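Local coordinates for glycosyl hydrolase family 88 (Pedobacter heparinus, PDB 3WIW), which hydrolyses unsaturated glucuronyl saccharides with specificity for heparin, folding as an alpha6/alpha6-barrel enzyme of glycosyl hydrolase family 88, at residues G85-G90 / Y129-D134; A150-K155 / A198-V203; N178-Y183 / Y259-D264; R246-G251 / A275-N280. All coordinates share one frame; numbering follows the deposited sequence.

Contact 1. Residues G85-G90 / Y129-D134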
loop_
_atom_site.group_PDB
_atom_site.type_symbol
_atom_site.label_atom_id
_atom_site.label_comp_id
_atom_site.label_asym_id
_atom_site.label_seq_id
_atom_site.Cartn_x
_atom_site.Cartn_y
_atom_site.Cartn_z
ATOM N N GLY A 85 0.606 8.189 -12.676
ATOM C CA GLY A 85 0.657 9.528 -13.225
ATOM C C GLY A 85 0.373 9.507 -14.719
ATOM O O GLY A 85 -0.354 10.353 -15.226
ATOM N N TYR A 86 0.915 8.509 -15.423
ATOM C CA TYR A 86 0.632 8.334 -16.841
ATOM C C TYR A 86 -0.848 8.036 -17.084
ATOM O O TYR A 86 -1.465 8.613 -17.980
ATOM C CB TYR A 86 1.498 7.211 -17.420
ATOM C CG TYR A 86 1.090 6.792 -18.811
ATOM C CD1 TYR A 86 1.055 7.709 -19.854
ATOM C CD2 TYR A 86 0.754 5.475 -19.088
ATOM C CE1 TYR A 86 0.681 7.333 -21.139
ATOM C CE2 TYR A 86 0.394 5.096 -20.357
ATOM C CZ TYR A 86 0.352 6.019 -21.382
ATOM O OH TYR A 86 -0.016 5.608 -22.644
ATOM N N GLU A 87 -1.427 7.148 -16.280
ATOM C CA GLU A 87 -2.839 6.810 -16.458
ATOM C C GLU A 87 -3.763 8.001 -16.214
ATOM O O GLU A 87 -4.748 8.192 -16.931
ATOM C CB GLU A 87 -3.238 5.644 -15.559
ATOM C CG GLU A 87 -2.582 4.349 -15.946
ATOM C CD GLU A 87 -3.144 3.204 -15.152
ATOM O OE1 GLU A 87 -2.726 3.035 -13.992
ATOM O OE2 GLU A 87 -4.028 2.486 -15.673
ATOM N N LEU A 88 -3.445 8.824 -15.218
ATOM C CA LEU A 88 -4.262 9.985 -14.911
ATOM C C LEU A 88 -4.181 11.009 -16.029
ATOM O O LEU A 88 -5.192 11.584 -16.434
ATOM C CB LEU A 88 -3.808 10.619 -13.590
ATOM C CG LEU A 88 -4.150 9.847 -12.312
ATOM C CD1 LEU A 88 -3.337 10.324 -11.127
ATOM C CD2 LEU A 88 -5.639 9.944 -11.997
ATOM N N SER A 89 -2.977 11.228 -16.545
ATOM C CA SER A 89 -2.719 12.401 -17.384
ATOM C C SER A 89 -2.614 12.109 -18.875
ATOM O O SER A 89 -2.781 13.018 -19.689
ATOM C CB SER A 89 -1.413 13.046 -16.950
ATOM O OG SER A 89 -0.337 12.186 -17.287
ATOM N N GLY A 90 -2.306 10.871 -19.243
ATOM C CA GLY A 90 -2.035 10.544 -20.633
ATOM C C GLY A 90 -0.688 11.040 -21.121
ATOM O O GLY A 90 -0.385 10.968 -22.318
ATOM N N TYR A 129 2.908 -4.056 -16.856
ATOM C CA TYR A 129 2.333 -5.058 -17.740
ATOM C C TYR A 129 0.838 -4.803 -17.948
ATOM O O TYR A 129 0.328 -4.970 -19.064
ATOM C CB TYR A 129 2.569 -6.462 -17.206
ATOM C CG TYR A 129 2.192 -7.517 -18.215
ATOM C CD1 TYR A 129 2.871 -7.619 -19.438
ATOM C CD2 TYR A 129 1.145 -8.397 -17.966
ATOM C CE1 TYR A 129 2.530 -8.580 -20.379
ATOM C CE2 TYR A 129 0.791 -9.365 -18.908
ATOM C CZ TYR A 129 1.496 -9.439 -20.108
ATOM O OH TYR A 129 1.194 -10.380 -21.066
ATOM N N ARG A 130 0.147 -4.368 -16.892
ATOM C CA ARG A 130 -1.273 -4.073 -17.014
ATOM C C ARG A 130 -1.488 -2.915 -17.997
ATOM O O ARG A 130 -2.354 -2.968 -18.884
ATOM C CB ARG A 130 -1.863 -3.732 -15.645
ATOM C CG ARG A 130 -3.341 -3.359 -15.712
ATOM C CD ARG A 130 -3.889 -2.963 -14.332
ATOM N NE ARG A 130 -3.077 -1.909 -13.724
ATOM C CZ ARG A 130 -3.206 -0.614 -14.006
ATOM N NH1 ARG A 130 -4.141 -0.203 -14.864
ATOM N NH2 ARG A 130 -2.393 0.263 -13.438
ATOM N N VAL A 131 -0.691 -1.865 -17.846
ATOM C CA VAL A 131 -0.870 -0.672 -18.666
ATOM C C VAL A 131 -0.486 -0.909 -20.140
ATOM O O VAL A 131 -1.203 -0.482 -21.052
ATOM C CB VAL A 131 -0.108 0.536 -18.065
ATOM C CG1 VAL A 131 -0.092 1.717 -19.042
ATOM C CG2 VAL A 131 -0.732 0.951 -16.708
ATOM N N THR A 132 0.623 -1.612 -20.379
ATOM C CA THR A 132 1.210 -1.680 -21.715
ATOM C C THR A 132 1.000 -3.012 -22.433
ATOM O O THR A 132 1.073 -3.059 -23.662
ATOM C CB THR A 132 2.728 -1.428 -21.660
ATOM O OG1 THR A 132 3.385 -2.551 -21.057
ATOM C CG2 THR A 132 3.063 -0.130 -20.913
ATOM N N GLY A 133 0.794 -4.094 -21.682
ATOM C CA GLY A 133 0.755 -5.435 -22.257
ATOM C C GLY A 133 2.073 -5.900 -22.864
ATOM O O GLY A 133 2.123 -6.906 -23.567
ATOM N N ASP A 134 3.157 -5.174 -22.612
ATOM C CA ASP A 134 4.456 -5.486 -23.217
ATOM C C ASP A 134 5.104 -6.687 -22.532
ATOM O O ASP A 134 5.298 -6.694 -21.299
ATOM C CB ASP A 134 5.377 -4.263 -23.143
ATOM C CG ASP A 134 6.599 -4.394 -24.049
ATOM O OD1 ASP A 134 7.102 -5.520 -24.220
ATOM O OD2 ASP A 134 7.060 -3.362 -24.580
#
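Glu87 and Arg130 form the polar half of this contact, a two-pronged salt bridge between the ends of two helices. Arg130 presents its two terminal nitrogens end-on: NH2 binds Glu87 OE1 at 2.8 Å with a nearly straight N-H...O angle of 177°, and NH1 binds Glu87 OE2, also at 2.8 Å, on the syn side but tilted out of the carboxylate plane. Both oxygens lie close to the guanidinium plane, yet the carboxylate is turned 38° against it, and OE1 is met from above the carboxylate plane. A bend at chi3 (54°) swings the guanidinium across to Glu87, whose own chain runs extended beyond CG. Lys386 makes a second salt bridge to Glu87 OE1, and Asn127 OD1 takes a further bond from Arg130 NH2, giving each charged group a second partner.

Van der Waals contact comes from Val131, which splits its two methyls between different partners. CG1 meets the edge of the Tyr86 ring, 3.7 Å from CE2, while CG2 packs against the carboxylate end of Glu87, 3.6 Å from CD. The Tyr86 hydroxyl is hydrogen-bonded to Lys92 NZ.

Each helix is followed at once by a glycine of positive phi, Gly90 and Gly133. The contact thus joins the C-terminal ends of helices 77-89 and 117-132 at the protein surface, with Tyr86 also packing on helix 92-103.

Contact 2. Residues A150-K155 / A198-V203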
loop_
_atom_site.group_PDB
_atom_site.type_symbol
_atom_site.label_atom_id
_atom_site.label_comp_id
_atom_site.label_asym_id
_atom_site.label_seq_id
_atom_site.Cartn_x
_atom_site.Cartn_y
_atom_site.Cartn_z
ATOM N N ALA A 150 6.838 -19.572 -2.874
ATOM C CA ALA A 150 7.759 -20.457 -2.135
ATOM C C ALA A 150 7.762 -20.158 -0.634
ATOM O O ALA A 150 8.080 -21.029 0.175
ATOM C CB ALA A 150 9.175 -20.386 -2.701
ATOM N N ARG A 151 7.410 -18.929 -0.263
ATOM C CA ARG A 151 7.395 -18.520 1.140
ATOM C C ARG A 151 6.123 -18.960 1.882
ATOM O O ARG A 151 6.051 -18.846 3.110
ATOM C CB ARG A 151 7.613 -17.008 1.234
ATOM C CG ARG A 151 8.950 -16.571 0.652
ATOM C CD ARG A 151 9.279 -15.102 0.953
ATOM N NE ARG A 151 9.345 -14.856 2.411
ATOM C CZ ARG A 151 10.390 -15.163 3.191
ATOM N NH1 ARG A 151 11.506 -15.663 2.661
ATOM N NH2 ARG A 151 10.308 -14.961 4.509
ATOM N N PHE A 152 5.107 -19.414 1.149
ATOM C CA PHE A 152 3.897 -19.917 1.788
ATOM C C PHE A 152 4.189 -21.271 2.425
ATOM O O PHE A 152 4.773 -22.168 1.797
ATOM C CB PHE A 152 2.776 -20.059 0.756
ATOM C CG PHE A 152 1.496 -20.615 1.302
ATOM C CD1 PHE A 152 0.594 -19.807 1.971
ATOM C CD2 PHE A 152 1.184 -21.949 1.123
ATOM C CE1 PHE A 152 -0.597 -20.334 2.460
ATOM C CE2 PHE A 152 -0.007 -22.484 1.584
ATOM C CZ PHE A 152 -0.902 -21.677 2.261
ATOM N N ASN A 153 3.762 -21.424 3.670
ATOM C CA ASN A 153 3.939 -22.668 4.391
ATOM C C ASN A 153 2.569 -23.300 4.582
ATOM O O ASN A 153 1.677 -22.701 5.212
ATOM C CB ASN A 153 4.601 -22.363 5.729
ATOM C CG ASN A 153 4.763 -23.583 6.595
ATOM O OD1 ASN A 153 3.788 -24.263 6.934
ATOM N ND2 ASN A 153 6.004 -23.886 6.956
ATOM N N LYS A 154 2.411 -24.486 3.999
ATOM C CA LYS A 154 1.147 -25.187 3.953
ATOM C C LYS A 154 0.638 -25.544 5.359
ATOM O O LYS A 154 -0.562 -25.533 5.613
ATOM C CB LYS A 154 1.342 -26.441 3.065
ATOM C CG LYS A 154 0.123 -27.290 2.698
ATOM C CD LYS A 154 0.520 -28.309 1.628
ATOM C CE LYS A 154 -0.685 -29.039 1.051
ATOM N NZ LYS A 154 -0.328 -30.019 -0.008
ATOM N N LYS A 155 1.545 -25.862 6.276
ATOM C CA LYS A 155 1.141 -26.224 7.635
ATOM C C LYS A 155 0.631 -25.021 8.438
ATOM O O LYS A 155 -0.310 -25.133 9.222
ATOM C CB LYS A 155 2.287 -26.930 8.372
ATOM C CG LYS A 155 2.689 -28.270 7.732
ATOM C CD LYS A 155 3.820 -28.938 8.499
ATOM C CE LYS A 155 4.500 -30.025 7.679
ATOM N NZ LYS A 155 3.562 -31.140 7.384
ATOM N N ALA A 198 -2.661 -17.591 -1.667
ATOM C CA ALA A 198 -2.967 -16.223 -1.305
ATOM C C ALA A 198 -4.288 -16.210 -0.532
ATOM O O ALA A 198 -4.402 -15.563 0.524
ATOM C CB ALA A 198 -3.061 -15.376 -2.566
ATOM N N LYS A 199 -5.286 -16.936 -1.035
ATOM C CA LYS A 199 -6.586 -16.921 -0.386
ATOM C C LYS A 199 -6.482 -17.535 1.012
ATOM O O LYS A 199 -7.023 -17.001 1.981
ATOM C CB LYS A 199 -7.624 -17.670 -1.222
ATOM C CG LYS A 199 -9.001 -17.568 -0.584
ATOM C CD LYS A 199 -10.108 -18.181 -1.430
ATOM C CE LYS A 199 -11.449 -17.833 -0.783
ATOM N NZ LYS A 199 -12.576 -18.436 -1.530
ATOM N N THR A 200 -5.740 -18.626 1.134
ATOM C CA THR A 200 -5.513 -19.247 2.451
ATOM C C THR A 200 -4.834 -18.277 3.429
ATOM O O THR A 200 -5.240 -18.166 4.587
ATOM C CB THR A 200 -4.697 -20.533 2.327
ATOM O OG1 THR A 200 -5.438 -21.464 1.534
ATOM C CG2 THR A 200 -4.439 -21.151 3.710
ATOM N N HIS A 201 -3.821 -17.556 2.960
ATOM C CA HIS A 201 -3.167 -16.554 3.801
ATOM C C HIS A 201 -4.189 -15.540 4.335
ATOM O O HIS A 201 -4.183 -15.194 5.526
ATOM C CB HIS A 201 -2.057 -15.848 3.015
ATOM C CG HIS A 201 -1.291 -14.858 3.825
ATOM N ND1 HIS A 201 0.037 -15.056 4.167
ATOM C CD2 HIS A 201 -1.655 -13.682 4.395
ATOM C CE1 HIS A 201 0.450 -14.046 4.901
ATOM N NE2 HIS A 201 -0.553 -13.188 5.047
ATOM N N ALA A 202 -5.066 -15.054 3.461
ATOM C CA ALA A 202 -6.084 -14.087 3.863
ATOM C C ALA A 202 -7.031 -14.688 4.908
ATOM O O ALA A 202 -7.433 -13.985 5.854
ATOM C CB ALA A 202 -6.861 -13.583 2.644
ATOM N N VAL A 203 -7.420 -15.943 4.739
ATOM C CA VAL A 203 -8.296 -16.598 5.714
ATOM C C VAL A 203 -7.601 -16.780 7.069
ATOM O O VAL A 203 -8.158 -16.428 8.121
ATOM C CB VAL A 203 -8.839 -17.942 5.167
ATOM C CG1 VAL A 203 -9.614 -18.675 6.247
ATOM C CG2 VAL A 203 -9.738 -17.690 3.950
#
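Phe152 contributes the largest buried surface to this contact, pointing the edge of its ring at helix 192-208. The leading atoms are CZ and CE1: Phe152 CZ lies 3.9 Å from Thr200 CG2, and CE1 lies 4.1 Å from the same methyl. The methyl sits at the edge of the ring, near its plane, so this is an edge approach rather than a stack over the face. With CG anti to the backbone N (chi1 178°), Phe152 sends its ring from the short strand toward the helix.

Thr200 receives the ring with its carbon branch, and its CB is 4.0 Å from Phe152 CZ. A chi1 of -62° places OG1 beside the backbone N, where it bonds to Asp196 O one helical turn earlier; CG2 is left to meet the phenylalanine.

His201 adds a smaller area, chiefly through its backbone: its N lies 4.3 Å from Phe152 CE1. The imidazole uses ND1 to bond the backbone N of Ile159 and touches Ala158, giving the helix a polar link to the neighbouring strand 158-159, while Phe152 packs on Ile159.

Strands 152-153 and 158-159 pair antiparallel, forming a small beta-hairpin. The arrangement is therefore a hairpin leaning on a helix of the alpha6/alpha6 barrel, with the His201 side chain about 9 Å from that of Asp174, the predicted proton donor.

Contact 3. Residues N178-Y183 / Y259-D264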
loop_
_atom_site.group_PDB
_atom_site.type_symbol
_atom_site.label_atom_id
_atom_site.label_comp_id
_atom_site.label_asym_id
_atom_site.label_seq_id
_atom_site.Cartn_x
_atom_site.Cartn_y
_atom_site.Cartn_z
ATOM N N ASN A 178 0.688 -7.946 -0.244
ATOM C CA ASN A 178 1.484 -8.761 -1.152
ATOM C C ASN A 178 0.707 -9.924 -1.768
ATOM O O ASN A 178 1.176 -10.547 -2.697
ATOM C CB ASN A 178 2.744 -9.204 -0.420
ATOM C CG ASN A 178 3.701 -8.062 -0.222
ATOM O OD1 ASN A 178 4.100 -7.416 -1.187
ATOM N ND2 ASN A 178 4.066 -7.781 1.031
ATOM N N LEU A 179 -0.485 -10.219 -1.252
ATOM C CA LEU A 179 -1.339 -11.252 -1.840
ATOM C C LEU A 179 -1.850 -10.892 -3.231
ATOM O O LEU A 179 -2.095 -11.789 -4.039
ATOM C CB LEU A 179 -2.517 -11.575 -0.926
ATOM C CG LEU A 179 -2.151 -11.992 0.494
ATOM C CD1 LEU A 179 -3.426 -12.361 1.234
ATOM C CD2 LEU A 179 -1.107 -13.108 0.520
ATOM N N GLU A 180 -1.983 -9.592 -3.520
ATOM C CA GLU A 180 -2.568 -9.168 -4.794
ATOM C C GLU A 180 -1.750 -9.761 -5.960
ATOM O O GLU A 180 -2.298 -10.269 -6.950
ATOM C CB GLU A 180 -2.634 -7.641 -4.885
ATOM C CG GLU A 180 -3.464 -7.226 -6.100
ATOM C CD GLU A 180 -3.609 -5.739 -6.265
ATOM O OE1 GLU A 180 -4.051 -5.301 -7.346
ATOM O OE2 GLU A 180 -3.348 -5.008 -5.301
ATOM N N TYR A 181 -0.431 -9.683 -5.818
ATOM C CA TYR A 181 0.505 -10.253 -6.775
ATOM C C TYR A 181 0.199 -11.726 -7.045
ATOM O O TYR A 181 0.122 -12.150 -8.216
ATOM C CB TYR A 181 1.904 -10.099 -6.211
ATOM C CG TYR A 181 3.067 -10.444 -7.146
ATOM C CD1 TYR A 181 2.910 -10.703 -8.517
ATOM C CD2 TYR A 181 4.365 -10.475 -6.612
ATOM C CE1 TYR A 181 4.042 -10.986 -9.312
ATOM C CE2 TYR A 181 5.470 -10.734 -7.372
ATOM C CZ TYR A 181 5.317 -10.995 -8.718
ATOM O OH TYR A 181 6.452 -11.239 -9.448
ATOM N N LEU A 182 -0.021 -12.520 -5.997
ATOM C CA LEU A 182 -0.285 -13.945 -6.180
ATOM C C LEU A 182 -1.667 -14.224 -6.747
ATOM O O LEU A 182 -1.814 -15.191 -7.498
ATOM C CB LEU A 182 -0.113 -14.710 -4.877
ATOM C CG LEU A 182 1.296 -15.023 -4.410
ATOM C CD1 LEU A 182 1.235 -15.925 -3.186
ATOM C CD2 LEU A 182 2.083 -15.681 -5.527
ATOM N N TYR A 183 -2.695 -13.474 -6.348
ATOM C CA TYR A 183 -3.999 -13.684 -6.987
ATOM C C TYR A 183 -3.891 -13.481 -8.496
ATOM O O TYR A 183 -4.379 -14.293 -9.294
ATOM C CB TYR A 183 -5.052 -12.729 -6.449
ATOM C CG TYR A 183 -5.476 -12.910 -5.003
ATOM C CD1 TYR A 183 -5.909 -14.139 -4.506
ATOM C CD2 TYR A 183 -5.519 -11.807 -4.142
ATOM C CE1 TYR A 183 -6.324 -14.256 -3.187
ATOM C CE2 TYR A 183 -5.928 -11.929 -2.827
ATOM C CZ TYR A 183 -6.337 -13.149 -2.358
ATOM O OH TYR A 183 -6.764 -13.268 -1.054
ATOM N N TYR A 259 -11.487 -9.502 -1.607
ATOM C CA TYR A 259 -12.836 -9.648 -2.149
ATOM C C TYR A 259 -12.856 -9.440 -3.665
ATOM O O TYR A 259 -13.425 -10.243 -4.409
ATOM C CB TYR A 259 -13.867 -8.757 -1.454
ATOM C CG TYR A 259 -15.238 -8.954 -2.078
ATOM C CD1 TYR A 259 -15.956 -10.133 -1.879
ATOM C CD2 TYR A 259 -15.780 -7.999 -2.929
ATOM C CE1 TYR A 259 -17.193 -10.319 -2.458
ATOM C CE2 TYR A 259 -17.029 -8.173 -3.511
ATOM C CZ TYR A 259 -17.726 -9.338 -3.276
ATOM O OH TYR A 259 -18.958 -9.516 -3.851
ATOM N N LYS A 260 -12.236 -8.364 -4.126
ATOM C CA LYS A 260 -12.220 -8.040 -5.549
ATOM C C LYS A 260 -11.668 -9.210 -6.366
ATOM O O LYS A 260 -12.204 -9.546 -7.427
ATOM C CB LYS A 260 -11.369 -6.793 -5.761
ATOM C CG LYS A 260 -11.306 -6.251 -7.178
ATOM C CD LYS A 260 -10.448 -4.975 -7.090
ATOM C CE LYS A 260 -10.485 -4.080 -8.304
ATOM N NZ LYS A 260 -9.573 -2.930 -8.020
ATOM N N ASP A 261 -10.615 -9.842 -5.849
ATOM C CA ASP A 261 -9.900 -10.862 -6.596
ATOM C C ASP A 261 -10.433 -12.287 -6.409
ATOM O O ASP A 261 -10.132 -13.147 -7.226
ATOM C CB ASP A 261 -8.417 -10.809 -6.243
ATOM C CG ASP A 261 -7.741 -9.518 -6.702
ATOM O OD1 ASP A 261 -8.358 -8.703 -7.423
ATOM O OD2 ASP A 261 -6.574 -9.322 -6.339
ATOM N N THR A 262 -11.211 -12.548 -5.355
ATOM C CA THR A 262 -11.717 -13.910 -5.100
ATOM C C THR A 262 -13.232 -14.017 -5.093
ATOM O O THR A 262 -13.778 -15.108 -5.236
ATOM C CB THR A 262 -11.252 -14.465 -3.742
ATOM O OG1 THR A 262 -11.914 -13.754 -2.686
ATOM C CG2 THR A 262 -9.754 -14.355 -3.586
ATOM N N LYS A 263 -13.894 -12.889 -4.852
ATOM C CA LYS A 263 -15.350 -12.795 -4.696
ATOM C C LYS A 263 -15.906 -13.570 -3.503
ATOM O O LYS A 263 -17.091 -13.842 -3.446
ATOM C CB LYS A 263 -16.097 -13.136 -5.992
ATOM C CG LYS A 263 -15.667 -12.273 -7.175
ATOM C CD LYS A 263 -15.739 -10.791 -6.859
ATOM C CE LYS A 263 -17.168 -10.314 -6.761
ATOM N NZ LYS A 263 -17.836 -10.320 -8.082
ATOM N N ASP A 264 -15.050 -13.889 -2.533
ATOM C CA ASP A 264 -15.509 -14.588 -1.341
ATOM C C ASP A 264 -16.122 -13.569 -0.393
ATOM O O ASP A 264 -15.434 -12.664 0.085
ATOM C CB ASP A 264 -14.353 -15.341 -0.682
ATOM C CG ASP A 264 -14.822 -16.317 0.377
ATOM O OD1 ASP A 264 -15.690 -15.947 1.187
ATOM O OD2 ASP A 264 -14.341 -17.471 0.384
HETATM O O HOH W 1 -4.803 -9.451 -8.260
HETATM O O HOH W 2 -6.906 -6.250 -7.375
#
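Two helices of the alpha6/alpha6 barrel, 175-188 and 245-262, meet here, the second close to its C-terminal end. Tyr183 leans against Asp261 and Thr262, which both approach obliquely from the same side of its ring plane, Asp261 OD2 3.5 Å from Tyr183 CD2 and Thr262 CG2 3.5 Å from Tyr183 CE1. The Asp261 carboxylate stands almost upright to the ring, their planes 80° apart.

In Thr262, chi1 of 70° sets OG1 between the backbone N and the carbonyl carbon and directs CG2 toward the tyrosine. Thr262 OG1 accepts from Asp264 N, forming an ST turn where helix 245-262 gives way to the next helix of the barrel, 265-279; it also bonds to Ser258 O, one turn back. The Tyr183 hydroxyl crosses to Ser258 OG on the facing helix.

Water joins the helices on the acidic side. One molecule donates to Asp261 OD2 at 2.6 Å and to Glu180 O at 2.9 Å; another donates to Asp261 OD1 and, weakly, to Glu180 OE1. The carboxylates of Glu180 and Asp261 come no closer than 4.9 Å, between Glu180 OE1 and Asp261 OD2, and the water between them probably offsets part of any repulsion.

Contact 4. Residues R246-G251 / A275-N280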
loop_
_atom_site.group_PDB
_atom_site.type_symbol
_atom_site.label_atom_id
_atom_site.label_comp_id
_atom_site.label_asym_id
_atom_site.label_seq_id
_atom_site.Cartn_x
_atom_site.Cartn_y
_atom_site.Cartn_z
ATOM N N ARG A 246 -1.270 2.596 9.934
ATOM C CA ARG A 246 -1.008 2.045 8.614
ATOM C C ARG A 246 -1.335 0.543 8.581
ATOM O O ARG A 246 -1.833 0.039 7.586
ATOM C CB ARG A 246 0.402 2.381 8.109
ATOM C CG ARG A 246 0.624 1.899 6.679
ATOM C CD ARG A 246 1.862 2.517 6.046
ATOM N NE ARG A 246 3.120 2.155 6.705
ATOM C CZ ARG A 246 3.811 2.966 7.515
ATOM N NH1 ARG A 246 3.351 4.173 7.844
ATOM N NH2 ARG A 246 4.960 2.552 8.042
ATOM N N GLY A 247 -1.108 -0.151 9.685
ATOM C CA GLY A 247 -1.517 -1.543 9.777
ATOM C C GLY A 247 -3.016 -1.727 9.651
ATOM O O GLY A 247 -3.469 -2.660 8.980
ATOM N N GLN A 248 -3.793 -0.863 10.302
ATOM C CA GLN A 248 -5.247 -0.960 10.162
ATOM C C GLN A 248 -5.623 -0.759 8.690
ATOM O O GLN A 248 -6.500 -1.474 8.172
ATOM C CB GLN A 248 -5.980 0.077 11.022
ATOM C CG GLN A 248 -5.567 0.135 12.498
ATOM C CD GLN A 248 -5.472 -1.252 13.149
ATOM O OE1 GLN A 248 -6.476 -1.948 13.349
ATOM N NE2 GLN A 248 -4.256 -1.646 13.505
ATOM N N ALA A 249 -4.954 0.195 8.035
ATOM C CA ALA A 249 -5.178 0.494 6.622
ATOM C C ALA A 249 -4.822 -0.713 5.744
ATOM O O ALA A 249 -5.599 -1.067 4.853
ATOM C CB ALA A 249 -4.359 1.691 6.196
ATOM N N TRP A 250 -3.679 -1.356 5.986
ATOM C CA TRP A 250 -3.311 -2.537 5.184
ATOM C C TRP A 250 -4.371 -3.627 5.335
ATOM O O TRP A 250 -4.672 -4.332 4.378
ATOM C CB TRP A 250 -1.999 -3.119 5.656
ATOM C CG TRP A 250 -0.726 -2.339 5.481
ATOM C CD1 TRP A 250 0.336 -2.385 6.360
ATOM C CD2 TRP A 250 -0.280 -1.537 4.361
ATOM N NE1 TRP A 250 1.373 -1.625 5.893
ATOM C CE2 TRP A 250 1.039 -1.113 4.659
ATOM C CE3 TRP A 250 -0.871 -1.103 3.156
ATOM C CZ2 TRP A 250 1.808 -0.322 3.778
ATOM C CZ3 TRP A 250 -0.105 -0.296 2.278
ATOM C CH2 TRP A 250 1.221 0.089 2.609
ATOM N N GLY A 251 -4.937 -3.797 6.537
ATOM C CA GLY A 251 -6.009 -4.761 6.750
ATOM C C GLY A 251 -7.245 -4.426 5.934
ATOM O O GLY A 251 -7.778 -5.291 5.227
ATOM N N ALA A 275 -13.817 -1.323 8.269
ATOM C CA ALA A 275 -14.120 0.042 7.858
ATOM C C ALA A 275 -14.868 0.773 8.968
ATOM O O ALA A 275 -14.599 1.942 9.248
ATOM C CB ALA A 275 -14.940 0.051 6.576
ATOM N N ALA A 276 -15.820 0.102 9.604
ATOM C CA ALA A 276 -16.555 0.705 10.713
ATOM C C ALA A 276 -15.660 1.004 11.915
ATOM O O ALA A 276 -15.765 2.078 12.510
ATOM C CB ALA A 276 -17.741 -0.181 11.113
ATOM N N PHE A 277 -14.780 0.071 12.271
ATOM C CA PHE A 277 -13.823 0.300 13.343
ATOM C C PHE A 277 -12.991 1.563 13.080
ATOM O O PHE A 277 -12.815 2.399 13.974
ATOM C CB PHE A 277 -12.912 -0.922 13.535
ATOM C CG PHE A 277 -11.743 -0.657 14.455
ATOM C CD1 PHE A 277 -11.923 -0.561 15.843
ATOM C CD2 PHE A 277 -10.469 -0.451 13.933
ATOM C CE1 PHE A 277 -10.839 -0.276 16.677
ATOM C CE2 PHE A 277 -9.385 -0.168 14.777
ATOM C CZ PHE A 277 -9.580 -0.078 16.143
ATOM N N ILE A 278 -12.524 1.727 11.843
ATOM C CA ILE A 278 -11.710 2.876 11.451
ATOM C C ILE A 278 -12.539 4.170 11.393
ATOM O O ILE A 278 -12.194 5.177 12.032
ATOM C CB ILE A 278 -11.009 2.613 10.100
ATOM C CG1 ILE A 278 -9.927 1.535 10.273
ATOM C CG2 ILE A 278 -10.408 3.898 9.561
ATOM C CD1 ILE A 278 -9.319 1.029 8.962
ATOM N N MET A 279 -13.655 4.130 10.678
ATOM C CA MET A 279 -14.416 5.344 10.409
ATOM C C MET A 279 -15.073 5.908 11.666
ATOM O O MET A 279 -15.202 7.118 11.823
ATOM C CB MET A 279 -15.478 5.075 9.341
ATOM C CG MET A 279 -14.868 4.813 7.960
ATOM S SD MET A 279 -16.047 4.129 6.773
ATOM C CE MET A 279 -17.218 5.468 6.639
ATOM N N ASN A 280 -15.485 5.023 12.563
ATOM C CA ASN A 280 -16.193 5.435 13.768
ATOM C C ASN A 280 -15.275 5.571 14.971
ATOM O O ASN A 280 -15.724 5.801 16.086
ATOM C CB ASN A 280 -17.292 4.433 14.090
ATOM C CG ASN A 280 -18.302 4.314 12.983
ATOM O OD1 ASN A 280 -18.608 5.292 12.300
ATOM N ND2 ASN A 280 -18.824 3.112 12.791
#
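This is a buried contact between consecutive helices of the alpha6/alpha6 barrel, 245-262 and 265-279, made by Gln248 with Phe277 and Ile278. Ile278 makes its contact through the methyl CD1, which reaches Gln248 CB at 4.0 Å and lies 3.9 Å from Gln248 O.

Gln248 does not run straight across to the other helix. A bend at chi2 (-46°) folds the chain and brings its amide beside the Phe277 ring, the two planes 69° apart. Polar bonds on both ends of the amide hold it there, with Ser216 N donating to OE1 and NE2 bonding to Trp244 O. Each end of the buried amide thus has a backbone partner, fixing its rotation. Ser215 packs against both Gln248 and Phe277, bringing a loop over this side of the contact.

The same part of helix 245-262 carries Arg246 and, one turn on, Trp250, predicted substrate-binding residues that project elsewhere. Arg246 forms a salt bridge with Asp305, and its CG lies over one face of the Trp250 indole, displaced toward the rim, 3.5 Å above the ring plane. Across the helix pair, the amide meets the ring through Gln248 OE1, which lies 3.7 Å from Phe277 CE2.

How the contacts relate
Contact 1 comes first along the chain and closes before the others open; its centre lies 31 Å from that of contact 2 and 29 Å from that of contact 4, on the opposite side of the chain's centre from contact 4. Contacts 2 and 3 are neighbours, their centres 12 Å apart, and their segments alternate in sequence. Successive helices 175-188 and 192-208 link them, with Ala198 packing on Leu179 and Tyr183 and a salt bridge from Lys199 NZ to Asp264 OD2. Contacts 3 and 4 share helix 245-262, centres 19 Å apart. This helix thus connects barrel packing at its C-terminal end to the predicted substrate-binding residues near its start.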